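Long-range contacts in ileal bile acid-binding protein (Danio rerio, PDB 3EM0), which probably carries bile acids and fatty acids in the cytoplasm, and is seen here with cholic acid bound inside its beta-barrel: residues W10-Q15 against R129-V134; E19-L24 against E114-S119; D50-Q55 against T64-V69; G91-I96 against T104-G109. All blocks are in the same frame, centred on the assembly; numbering follows the deposited sequence.

Interaction 1 of 4, residues W10-Q15 against R129-V134; sequences WETESQ and RTSKKV
Trp-10 and Lys-133 form the closely packed end of the contact. Lys-133 lays its aliphatic chain over one face of the indole, with CD 3.5 Å from the centroid of the six-membered ring of Trp-10. It can do so because the lysine chain bends at chi2 (81°), which swings CD back over the ring. Beside the indole, Trp-10 CB meets Ser-131 CB at 3.8 Å, and Trp-10 NE1 hydrogen-bonds Phe-6 O. With an alanine here, the Lys-133 chain would probably lose the face it lies on and Phe-6 O its indole donor. The two segments belong to the first and last strands of the fatty-acid-binding-protein barrel, which pair antiparallel here. Glu-11 and Lys-132 pair through both backbone N-H groups, each bond 2.8 Å from N to O. A classic beta bulge follows. Glu-13 N and, more weakly, Ser-14 N both donate to Thr-130 O, the first at 2.8 Å and 169°. On the face of Thr-12, Arg-129 NH2 gives Thr-12 OG1 only a weak bond; the guanidinium is held by a salt bridge to Glu-114, and Thr-12 OG1 also bonds to Leu-40 O. The face of Glu-11 and Thr-130 is looser and partly exposed. Glu-11 OE2 and Lys-132 NZ form a long salt bridge of 3.4 Å, and a water links Ser-14 OG to Thr-130 OG1.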
# COMPACT_ATOMS: atom_id res chain seq x y z
N TRP A 10 -9.82 7.28 1.64
CA TRP A 10 -8.60 7.94 2.14
C TRP A 10 -7.82 8.55 0.98
O TRP A 10 -7.82 8.03 -0.11
CB TRP A 10 -7.69 6.93 2.87
CG TRP A 10 -8.39 6.11 3.93
CD1 TRP A 10 -9.15 4.99 3.73
CD2 TRP A 10 -8.40 6.37 5.35
NE1 TRP A 10 -9.63 4.53 4.94
CE2 TRP A 10 -9.18 5.35 5.94
CE3 TRP A 10 -7.82 7.35 6.17
CZ2 TRP A 10 -9.40 5.29 7.33
CZ3 TRP A 10 -8.04 7.30 7.54
CH2 TRP A 10 -8.83 6.27 8.11
N GLU A 11 -7.14 9.66 1.24
CA GLU A 11 -6.39 10.35 0.20
C GLU A 11 -4.96 10.67 0.63
O GLU A 11 -4.75 11.27 1.68
CB GLU A 11 -7.12 11.62 -0.23
CG GLU A 11 -6.43 12.38 -1.35
CD GLU A 11 -7.04 13.76 -1.58
OE1 GLU A 11 -8.28 13.88 -1.58
OE2 GLU A 11 -6.28 14.72 -1.75
N THR A 12 -4.00 10.27 -0.20
CA THR A 12 -2.58 10.50 0.08
C THR A 12 -2.27 11.98 0.37
O THR A 12 -2.60 12.86 -0.43
CB THR A 12 -1.68 9.95 -1.07
OG1 THR A 12 -1.95 8.56 -1.24
CG2 THR A 12 -0.20 10.13 -0.77
N GLU A 13 -1.65 12.25 1.53
CA GLU A 13 -1.20 13.61 1.85
C GLU A 13 0.34 13.76 1.90
O GLU A 13 0.87 14.84 1.67
CB GLU A 13 -1.85 14.13 3.13
CG GLU A 13 -1.61 13.30 4.38
CD GLU A 13 -1.94 14.08 5.66
OE1 GLU A 13 -1.21 13.91 6.66
OE2 GLU A 13 -2.91 14.86 5.66
N SER A 14 1.04 12.66 2.19
CA SER A 14 2.50 12.69 2.22
C SER A 14 3.06 11.33 1.86
O SER A 14 2.43 10.29 2.11
CB SER A 14 3.05 13.20 3.57
OG SER A 14 2.56 12.44 4.67
N GLN A 15 4.24 11.36 1.26
CA GLN A 15 4.94 10.15 0.83
C GLN A 15 6.42 10.32 1.16
O GLN A 15 7.19 10.80 0.33
CB GLN A 15 4.73 9.91 -0.67
CG GLN A 15 3.33 9.43 -1.05
CD GLN A 15 3.23 8.88 -2.47
OE1 GLN A 15 2.78 7.75 -2.67
NE2 GLN A 15 3.67 9.67 -3.44
N ARG A 129 3.80 6.19 3.49
CA ARG A 129 2.66 6.90 2.93
C ARG A 129 1.62 7.16 4.01
O ARG A 129 1.27 6.26 4.78
CB ARG A 129 2.02 6.13 1.79
CG ARG A 129 2.91 5.92 0.55
CD ARG A 129 2.10 5.22 -0.54
NE ARG A 129 0.71 5.64 -0.43
CZ ARG A 129 -0.33 5.00 -0.93
NH1 ARG A 129 -0.16 3.88 -1.63
NH2 ARG A 129 -1.54 5.49 -0.74
N THR A 130 1.15 8.40 4.07
CA THR A 130 0.13 8.82 5.02
C THR A 130 -1.04 9.36 4.22
O THR A 130 -0.88 10.24 3.39
CB THR A 130 0.68 9.91 5.97
OG1 THR A 130 1.82 9.40 6.67
CG2 THR A 130 -0.36 10.35 6.98
N SER A 131 -2.23 8.80 4.47
CA SER A 131 -3.46 9.30 3.84
C SER A 131 -4.44 9.86 4.86
O SER A 131 -4.60 9.32 5.95
CB SER A 131 -4.14 8.21 3.00
OG SER A 131 -3.29 7.75 1.98
N LYS A 132 -5.11 10.96 4.49
CA LYS A 132 -6.16 11.53 5.33
C LYS A 132 -7.55 10.99 4.92
O LYS A 132 -7.78 10.65 3.75
CB LYS A 132 -6.12 13.06 5.29
CG LYS A 132 -6.50 13.68 3.94
CD LYS A 132 -6.30 15.19 3.93
CE LYS A 132 -7.17 15.85 2.87
NZ LYS A 132 -7.18 15.16 1.54
N LYS A 133 -8.45 10.89 5.89
CA LYS A 133 -9.84 10.54 5.64
C LYS A 133 -10.49 11.62 4.75
O LYS A 133 -10.36 12.81 5.03
CB LYS A 133 -10.57 10.44 6.98
CG LYS A 133 -11.88 9.63 6.96
CD LYS A 133 -11.57 8.14 7.04
CE LYS A 133 -12.81 7.28 6.99
NZ LYS A 133 -13.70 7.45 8.19
N VAL A 134 -11.17 11.22 3.66
CA VAL A 134 -11.94 12.21 2.88
C VAL A 134 -13.37 12.32 3.42
O VAL A 134 -13.94 11.32 3.90
CB VAL A 134 -11.91 12.01 1.31
CG1 VAL A 134 -10.86 10.99 0.84
CG2 VAL A 134 -13.29 11.68 0.75
O HOH W 1 4.02 10.11 5.44

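Interaction 2 of 4, residues E19-L24 against E114-S119; sequences EPFCKL and ETSTAS
Phe-21 and Leu-24 reach from the helix to Ala-118 on the strand. They stand three residues apart, close to one helical turn. No hydrogen bond crosses the contact. It is made by van der Waals contact of these apolar side chains with the alanine methyl and the strand backbone, and it buries 209 Å² in all. Both side chains share the same first torsion. Phe-21 holds CG opposite its backbone N (chi1 -169°), and Leu-24 does likewise (chi1 -176°). This setting carries the end of the Phe-21 ring to the strand, although its CB does not point there. The ring touches with its CE1 and CZ corner. Phe-21 CE1 lies 3.8 Å from Ala-118 CB, and Phe-21 CZ is 4.2 Å from Ser-116 CB. The same corner comes to 3.7 Å between Phe-21 CE1 and Ser-116 O. The Thr-117 backbone carbon lies at the ring edge, near its plane. Leu-24 works with one branch, CD2. That methyl is 3.3 Å from Ala-118 O and 4.1 Å from Ala-118 CB. The alanine methyl therefore meets both helix side chains, and its small size is consistent with their close approach to the strand backbone. Cholic acid touches Phe-21 and Cys-22, so this helix also borders bound ligand. In this family a short helix pair caps the barrel. Here helix 18-24 lies over strand 111-119 and its neighbour 124-133, where Phe-21 meets Ala-125 and Leu-127 and Leu-24 also meets Ala-125; Cys-22 and Glu-19 pack on Ile-32 of helix 29-35.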
# COMPACT_ATOMS: atom_id res chain seq x y z
N GLU A 19 11.09 9.09 -3.51
CA GLU A 19 12.01 9.04 -4.64
C GLU A 19 13.12 7.97 -4.52
O GLU A 19 13.36 7.26 -5.49
CB GLU A 19 12.51 10.44 -5.09
CG GLU A 19 12.65 11.50 -4.01
CD GLU A 19 11.30 12.04 -3.48
OE1 GLU A 19 11.06 11.91 -2.26
OE2 GLU A 19 10.50 12.61 -4.28
N PRO A 20 13.78 7.84 -3.35
CA PRO A 20 14.70 6.71 -3.15
C PRO A 20 14.03 5.34 -3.27
O PRO A 20 14.67 4.39 -3.77
CB PRO A 20 15.18 6.91 -1.71
CG PRO A 20 15.02 8.35 -1.45
CD PRO A 20 13.75 8.71 -2.16
N PHE A 21 12.78 5.23 -2.81
CA PHE A 21 12.01 3.98 -2.91
C PHE A 21 11.76 3.62 -4.37
O PHE A 21 12.08 2.50 -4.80
CB PHE A 21 10.68 4.06 -2.13
CG PHE A 21 9.97 2.72 -1.99
CD1 PHE A 21 10.28 1.85 -0.94
CD2 PHE A 21 8.98 2.33 -2.90
CE1 PHE A 21 9.64 0.62 -0.82
CE2 PHE A 21 8.33 1.09 -2.78
CZ PHE A 21 8.67 0.24 -1.73
N CYS A 22 11.19 4.56 -5.13
CA CYS A 22 10.98 4.41 -6.58
C CYS A 22 12.28 4.15 -7.35
O CYS A 22 12.31 3.32 -8.26
CB CYS A 22 10.29 5.65 -7.17
SG CYS A 22 8.59 5.92 -6.65
N LYS A 23 13.34 4.87 -7.00
CA LYS A 23 14.63 4.69 -7.66
C LYS A 23 15.17 3.28 -7.43
O LYS A 23 15.69 2.65 -8.36
CB LYS A 23 15.65 5.76 -7.21
CG LYS A 23 17.11 5.49 -7.62
CD LYS A 23 17.29 5.44 -9.15
CE LYS A 23 18.41 4.49 -9.56
NZ LYS A 23 18.41 4.24 -11.04
N LEU A 24 15.03 2.77 -6.19
CA LEU A 24 15.50 1.42 -5.83
C LEU A 24 14.85 0.33 -6.68
O LEU A 24 15.52 -0.64 -7.08
CB LEU A 24 15.23 1.13 -4.34
CG LEU A 24 15.75 -0.20 -3.80
CD1 LEU A 24 17.07 -0.02 -3.07
CD2 LEU A 24 14.72 -0.88 -2.92
N GLU A 114 0.95 3.79 5.75
CA GLU A 114 1.45 2.61 5.06
C GLU A 114 2.98 2.67 4.96
O GLU A 114 3.55 3.55 4.31
CB GLU A 114 0.82 2.55 3.66
CG GLU A 114 -0.71 2.38 3.69
CD GLU A 114 -1.39 2.64 2.35
OE1 GLU A 114 -1.33 3.79 1.87
OE2 GLU A 114 -2.00 1.70 1.78
N THR A 115 3.64 1.73 5.63
CA THR A 115 5.10 1.67 5.66
C THR A 115 5.60 0.40 4.94
O THR A 115 5.40 -0.71 5.43
CB THR A 115 5.62 1.62 7.11
OG1 THR A 115 5.14 2.76 7.83
CG2 THR A 115 7.16 1.58 7.17
N SER A 116 6.24 0.60 3.78
CA SER A 116 6.82 -0.49 3.00
C SER A 116 8.33 -0.44 2.91
O SER A 116 8.94 0.62 2.86
CB SER A 116 6.24 -0.59 1.58
OG SER A 116 5.47 0.53 1.22
N THR A 117 8.90 -1.64 2.87
CA THR A 117 10.32 -1.84 2.73
C THR A 117 10.50 -2.79 1.56
O THR A 117 9.80 -3.81 1.45
CB THR A 117 10.91 -2.44 4.02
OG1 THR A 117 10.58 -1.59 5.13
CG2 THR A 117 12.42 -2.58 3.92
N ALA A 118 11.43 -2.44 0.67
CA ALA A 118 11.79 -3.27 -0.47
C ALA A 118 13.30 -3.45 -0.56
O ALA A 118 14.04 -2.55 -0.19
CB ALA A 118 11.23 -2.67 -1.76
N SER A 119 13.73 -4.63 -1.02
CA SER A 119 15.11 -4.93 -1.38
C SER A 119 15.31 -4.67 -2.87
O SER A 119 14.47 -5.04 -3.69
CB SER A 119 15.42 -6.40 -1.15
OG SER A 119 15.19 -6.76 0.19

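Interaction 3 of 4, residues D50-Q55 against T64-V69; sequences DFTWTQ and TNKFIV. With CHD (cholic acid), chain C.
This antiparallel hairpin of strands 50-57 and 61-68 forms part of the barrel wall that lines the bound cholic acid. Phe-51 pairs with Phe-67, and Trp-53 with Asn-65, each through two backbone hydrogen bonds. The straightest runs from Asn-65 N to Trp-53 O, 2.8 Å at 175°. On the side facing the ligand, the rings of Phe-51 and Phe-67 are nearly parallel, with planes 11° apart. They are offset, with little of one ring over the other. Instead, Phe-51 CB sits over one face of the Phe-67 ring, 3.7 Å from its centroid. Phe-67 has CG wedged between its backbone N and carbonyl carbon (chi1 60°), which brings the ring across to its neighbour. Phe-51 CE1 also meets Val-69 CG2 at 3.5 Å. Trp-53 CE3 comes to the edge of the Phe-67 ring, 4.0 Å from CZ of Phe-67. The indole offers one face to cholic acid, whose C4 lies 3.6 Å from Trp-53 CD2. Phe-67 CE1 adds a contact to C5 of the steroid at 3.7 Å. A glycine in place of Trp-53 would probably leave this side of the steroid without its flat support and deprive the Phe-67 edge of a neighbour. The other face is largely polar, with Thr-52, Thr-54, Thr-64 and Lys-66, though Ile-68 lies there too. There Thr-54 OG1 and Thr-64 OG1 share a hydrogen bond of 3.3 Å. Gln-55, of an observed cholate site, brings its amide near O7. Polar groups among the aromatic rings suit a fatty-acid-binding-protein barrel that holds amphipathic ligands.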
# COMPACT_ATOMS: atom_id res chain seq x y z
N ASP A 50 -12.59 -9.28 7.35
CA ASP A 50 -12.80 -9.29 5.90
C ASP A 50 -12.59 -7.90 5.29
O ASP A 50 -13.27 -6.94 5.66
CB ASP A 50 -14.22 -9.80 5.59
CG ASP A 50 -14.48 -11.19 6.16
OD1 ASP A 50 -13.64 -12.10 5.91
OD2 ASP A 50 -15.50 -11.39 6.86
N PHE A 51 -11.67 -7.80 4.33
CA PHE A 51 -11.29 -6.51 3.75
C PHE A 51 -11.44 -6.51 2.23
O PHE A 51 -11.09 -7.48 1.55
CB PHE A 51 -9.82 -6.16 4.04
CG PHE A 51 -9.53 -5.71 5.45
CD1 PHE A 51 -9.36 -6.65 6.48
CD2 PHE A 51 -9.37 -4.36 5.75
CE1 PHE A 51 -9.05 -6.23 7.79
CE2 PHE A 51 -9.06 -3.95 7.04
CZ PHE A 51 -8.90 -4.89 8.07
N THR A 52 -11.93 -5.39 1.71
CA THR A 52 -11.88 -5.07 0.29
C THR A 52 -11.12 -3.74 0.19
O THR A 52 -11.54 -2.72 0.74
CB THR A 52 -13.28 -5.01 -0.35
OG1 THR A 52 -13.95 -6.25 -0.13
CG2 THR A 52 -13.20 -4.76 -1.86
N TRP A 53 -9.98 -3.79 -0.47
CA TRP A 53 -9.04 -2.69 -0.53
C TRP A 53 -8.97 -2.23 -1.99
O TRP A 53 -8.51 -2.97 -2.86
CB TRP A 53 -7.68 -3.20 -0.07
CG TRP A 53 -6.77 -2.15 0.46
CD1 TRP A 53 -6.03 -1.25 -0.27
CD2 TRP A 53 -6.47 -1.91 1.83
NE1 TRP A 53 -5.30 -0.46 0.59
CE2 TRP A 53 -5.55 -0.84 1.88
CE3 TRP A 53 -6.89 -2.50 3.04
CZ2 TRP A 53 -5.04 -0.34 3.09
CZ3 TRP A 53 -6.38 -2.01 4.24
CH2 TRP A 53 -5.47 -0.94 4.26
N THR A 54 -9.45 -1.02 -2.24
CA THR A 54 -9.52 -0.50 -3.62
C THR A 54 -8.63 0.73 -3.76
O THR A 54 -8.72 1.67 -2.97
CB THR A 54 -10.98 -0.17 -4.02
OG1 THR A 54 -11.78 -1.35 -3.88
CG2 THR A 54 -11.07 0.32 -5.44
N GLN A 55 -7.76 0.69 -4.77
CA GLN A 55 -6.90 1.82 -5.07
C GLN A 55 -7.22 2.39 -6.45
O GLN A 55 -7.34 1.65 -7.42
CB GLN A 55 -5.44 1.40 -4.97
CG GLN A 55 -5.02 1.14 -3.56
CD GLN A 55 -3.95 0.09 -3.46
OE1 GLN A 55 -3.94 -0.89 -4.23
NE2 GLN A 55 -3.03 0.27 -2.49
N THR A 64 -8.53 -3.64 -7.08
CA THR A 64 -9.24 -4.15 -5.92
C THR A 64 -8.59 -5.44 -5.42
O THR A 64 -8.40 -6.39 -6.19
CB THR A 64 -10.76 -4.39 -6.20
OG1 THR A 64 -11.38 -3.15 -6.57
CG2 THR A 64 -11.47 -4.93 -4.97
N ASN A 65 -8.22 -5.43 -4.15
CA ASN A 65 -7.72 -6.60 -3.44
C ASN A 65 -8.67 -7.01 -2.31
O ASN A 65 -9.05 -6.19 -1.49
CB ASN A 65 -6.33 -6.31 -2.86
CG ASN A 65 -5.23 -6.53 -3.88
OD1 ASN A 65 -4.57 -5.58 -4.33
ND2 ASN A 65 -5.03 -7.78 -4.26
N LYS A 66 -9.07 -8.28 -2.30
CA LYS A 66 -9.89 -8.81 -1.21
C LYS A 66 -9.07 -9.83 -0.41
O LYS A 66 -8.38 -10.68 -0.98
CB LYS A 66 -11.18 -9.44 -1.73
CG LYS A 66 -12.03 -8.54 -2.63
CD LYS A 66 -13.33 -9.25 -3.02
CE LYS A 66 -14.04 -8.57 -4.20
NZ LYS A 66 -15.03 -7.55 -3.76
N PHE A 67 -9.13 -9.72 0.92
CA PHE A 67 -8.43 -10.66 1.78
C PHE A 67 -9.15 -10.90 3.10
O PHE A 67 -10.00 -10.11 3.51
CB PHE A 67 -6.95 -10.27 2.00
CG PHE A 67 -6.75 -8.92 2.66
CD1 PHE A 67 -6.61 -7.75 1.88
CD2 PHE A 67 -6.67 -8.81 4.05
CE1 PHE A 67 -6.43 -6.51 2.48
CE2 PHE A 67 -6.48 -7.57 4.66
CZ PHE A 67 -6.36 -6.42 3.87
N ILE A 68 -8.83 -12.03 3.71
CA ILE A 68 -9.24 -12.32 5.06
C ILE A 68 -7.96 -12.39 5.89
O ILE A 68 -6.97 -13.00 5.47
CB ILE A 68 -10.10 -13.61 5.14
CG1 ILE A 68 -11.31 -13.50 4.19
CG2 ILE A 68 -10.54 -13.93 6.59
CD1 ILE A 68 -11.92 -14.82 3.80
N VAL A 69 -7.98 -11.69 7.02
CA VAL A 69 -6.83 -11.58 7.91
C VAL A 69 -6.39 -12.97 8.39
O VAL A 69 -7.22 -13.76 8.83
CB VAL A 69 -7.15 -10.65 9.11
CG1 VAL A 69 -6.07 -10.72 10.17
CG2 VAL A 69 -7.31 -9.20 8.63
C1 CHD C . -1.35 -5.96 2.16
C2 CHD C . -1.42 -4.71 3.07
C3 CHD C . -2.85 -4.17 3.17
O3 CHD C . -2.85 -2.94 3.85
C4 CHD C . -3.42 -3.89 1.79
C5 CHD C . -3.40 -5.13 0.89
C6 CHD C . -4.06 -4.74 -0.46
C7 CHD C . -3.16 -3.82 -1.31
O7 CHD C . -3.02 -2.53 -0.67
C8 CHD C . -1.78 -4.47 -1.53
C9 CHD C . -1.07 -4.89 -0.19
C10 CHD C . -1.98 -5.76 0.75
C11 CHD C . 0.32 -5.55 -0.44
C12 CHD C . 1.19 -4.75 -1.44
O12 CHD C . 1.68 -3.58 -0.79
C13 CHD C . 0.45 -4.39 -2.76
C14 CHD C . -0.83 -3.62 -2.41
C15 CHD C . -1.34 -3.23 -3.82
C16 CHD C . -0.05 -2.74 -4.50
C17 CHD C . 1.12 -3.24 -3.60
C18 CHD C . 0.17 -5.65 -3.61
C19 CHD C . -2.17 -7.16 0.16
C20 CHD C . 2.38 -3.61 -4.44
C21 CHD C . 3.42 -4.45 -3.69
C22 CHD C . 3.06 -2.34 -4.99
C23 CHD C . 4.00 -2.64 -6.17
O25 CHD C . 2.23 -2.74 -7.78
C24 CHD C . 3.28 -3.27 -7.38
O26 CHD C . 3.81 -4.28 -7.88

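Interaction 4 of 4, residues G91-I96 against T104-G109; sequences GGKLTI and TTEISG. With CHD (cholic acid), chain C.
Lys-93 NZ and Glu-106 OE1 form a salt bridge of 2.7 Å. The ammonium meets OE1 from above the carboxylate plane, and the two side chains run alongside each other in the same direction. Leu-94 and Thr-105 are joined by a pair of backbone hydrogen bonds, both 2.8 Å from N to O. The one from Thr-105 N to Leu-94 O is the straighter, at 168°. Beyond this pair a water spans the strands, donating to Gly-92 O and accepting from Ile-107 N. On the face of Leu-94, Thr-105 OG1 hydrogen-bonds O3 of cholic acid at 3.1 Å. A chi1 of -53° sets this hydroxyl beside the backbone N, where it reaches O3, and Gln-103 NE2 also bonds to it. Further out the packing is light. Lys-93 CB rests 4.0 Å from Thr-104 CG2, while Ile-96 CG2 is 4.0 Å from C1 of the ligand. Leu-94 is part of an observed cholate site. The hairpin thus keeps its charged pair on one face and turns a threonine hydroxyl to the steroid on the other, so a ligand hydroxyl meets a wall hydroxyl that Gln-103 also grips.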
# COMPACT_ATOMS: atom_id res chain seq x y z
N GLY A 91 -1.82 -6.06 16.78
CA GLY A 91 -2.23 -4.83 17.47
C GLY A 91 -2.82 -3.77 16.54
O GLY A 91 -2.43 -2.61 16.59
N GLY A 92 -3.76 -4.18 15.68
CA GLY A 92 -4.44 -3.25 14.77
C GLY A 92 -3.66 -2.91 13.51
O GLY A 92 -4.16 -2.19 12.63
N LYS A 93 -2.43 -3.41 13.42
CA LYS A 93 -1.58 -3.20 12.25
C LYS A 93 -1.60 -4.38 11.29
O LYS A 93 -1.23 -5.50 11.65
CB LYS A 93 -0.13 -2.91 12.66
CG LYS A 93 0.01 -1.82 13.70
CD LYS A 93 1.46 -1.41 13.85
CE LYS A 93 1.60 -0.47 15.03
NZ LYS A 93 2.59 0.61 14.74
N LEU A 94 -2.03 -4.10 10.07
CA LEU A 94 -2.06 -5.06 8.98
C LEU A 94 -0.64 -5.22 8.47
O LEU A 94 0.07 -4.24 8.27
CB LEU A 94 -2.94 -4.51 7.86
CG LEU A 94 -4.37 -4.95 7.54
CD1 LEU A 94 -5.02 -5.89 8.55
CD2 LEU A 94 -5.24 -3.74 7.24
N THR A 95 -0.22 -6.46 8.26
CA THR A 95 1.15 -6.71 7.91
C THR A 95 1.31 -7.87 6.93
O THR A 95 0.63 -8.89 7.04
CB THR A 95 2.03 -6.90 9.19
OG1 THR A 95 3.40 -7.02 8.82
CG2 THR A 95 1.62 -8.13 9.94
N ILE A 96 2.18 -7.69 5.96
CA ILE A 96 2.53 -8.75 5.01
C ILE A 96 4.05 -8.78 4.83
O ILE A 96 4.71 -7.75 4.88
CB ILE A 96 1.80 -8.62 3.63
CG1 ILE A 96 1.93 -9.94 2.83
CG2 ILE A 96 2.31 -7.39 2.83
CD1 ILE A 96 0.88 -10.14 1.79
N THR A 104 3.52 -2.65 6.39
CA THR A 104 2.71 -2.48 7.59
C THR A 104 1.75 -1.31 7.37
O THR A 104 2.17 -0.20 7.01
CB THR A 104 3.59 -2.28 8.84
OG1 THR A 104 4.37 -3.46 9.05
CG2 THR A 104 2.77 -2.05 10.10
N THR A 105 0.46 -1.58 7.54
CA THR A 105 -0.58 -0.55 7.39
C THR A 105 -1.34 -0.42 8.69
O THR A 105 -1.71 -1.42 9.30
CB THR A 105 -1.51 -0.88 6.21
OG1 THR A 105 -0.70 -1.10 5.06
CG2 THR A 105 -2.44 0.26 5.92
N GLU A 106 -1.52 0.81 9.14
CA GLU A 106 -2.19 1.08 10.40
C GLU A 106 -2.97 2.39 10.35
O GLU A 106 -2.74 3.23 9.49
CB GLU A 106 -1.16 1.15 11.53
CG GLU A 106 -0.32 2.43 11.52
CD GLU A 106 0.96 2.32 12.29
OE1 GLU A 106 0.91 2.31 13.53
OE2 GLU A 106 2.03 2.26 11.65
N ILE A 107 -3.90 2.53 11.29
CA ILE A 107 -4.54 3.81 11.58
C ILE A 107 -3.80 4.48 12.73
O ILE A 107 -3.70 3.93 13.83
CB ILE A 107 -6.05 3.66 11.93
CG1 ILE A 107 -6.80 2.93 10.79
CG2 ILE A 107 -6.67 5.03 12.26
CD1 ILE A 107 -6.65 3.57 9.40
N SER A 108 -3.28 5.67 12.46
CA SER A 108 -2.50 6.39 13.45
C SER A 108 -2.87 7.87 13.40
O SER A 108 -2.79 8.50 12.34
CB SER A 108 -1.00 6.18 13.17
OG SER A 108 -0.23 6.83 14.16
N GLY A 109 -3.31 8.41 14.53
CA GLY A 109 -3.85 9.77 14.57
C GLY A 109 -4.97 10.01 13.56
O GLY A 109 -5.08 11.10 12.99
C1 CHD C . -1.35 -5.96 2.16
C2 CHD C . -1.42 -4.71 3.07
C3 CHD C . -2.85 -4.17 3.17
O3 CHD C . -2.85 -2.94 3.85
C4 CHD C . -3.42 -3.89 1.79
C5 CHD C . -3.40 -5.13 0.89
C6 CHD C . -4.06 -4.74 -0.46
C7 CHD C . -3.16 -3.82 -1.31
O7 CHD C . -3.02 -2.53 -0.67
C8 CHD C . -1.78 -4.47 -1.53
C9 CHD C . -1.07 -4.89 -0.19
C10 CHD C . -1.98 -5.76 0.75
C11 CHD C . 0.32 -5.55 -0.44
C12 CHD C . 1.19 -4.75 -1.44
O12 CHD C . 1.68 -3.58 -0.79
C13 CHD C . 0.45 -4.39 -2.76
C14 CHD C . -0.83 -3.62 -2.41
C15 CHD C . -1.34 -3.23 -3.82
C16 CHD C . -0.05 -2.74 -4.50
C17 CHD C . 1.12 -3.24 -3.60
C18 CHD C . 0.17 -5.65 -3.61
C19 CHD C . -2.17 -7.16 0.16
C20 CHD C . 2.38 -3.61 -4.44
C21 CHD C . 3.42 -4.45 -3.69
C22 CHD C . 3.06 -2.34 -4.99
C23 CHD C . 4.00 -2.64 -6.17
O25 CHD C . 2.23 -2.74 -7.78
C24 CHD C . 3.28 -3.27 -7.38
O26 CHD C . 3.81 -4.28 -7.88
O HOH W 2 -4.31 0.33 13.13

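How the interactions relate
All four contacts reach the same antiparallel barrel; interaction 2 seats a helix on it. Interactions 1 and 2 meet through a salt bridge, Arg-129 NH2 to Glu-114 OE1, 3.1 Å. Interactions 2 and 4 share a strand boundary, where Thr-115 N lies 2.8 Å from Thr-104 O, a probable hydrogen bond. Interactions 3 and 4 meet across the interior: Trp-53 CZ3 is 3.6 Å from Leu-94 CD2. Both touch the same cholic acid, which Tyr-101 and Val-78 also bind. Interaction 1 joins this cluster where Trp-10 CH2 packs 3.7 Å from Ile-107 CD1. Interactions 2 and 3 have centres about 22 Å apart, yet Glu-114 OE2 lies 3.9 Å from Trp-53 CZ2.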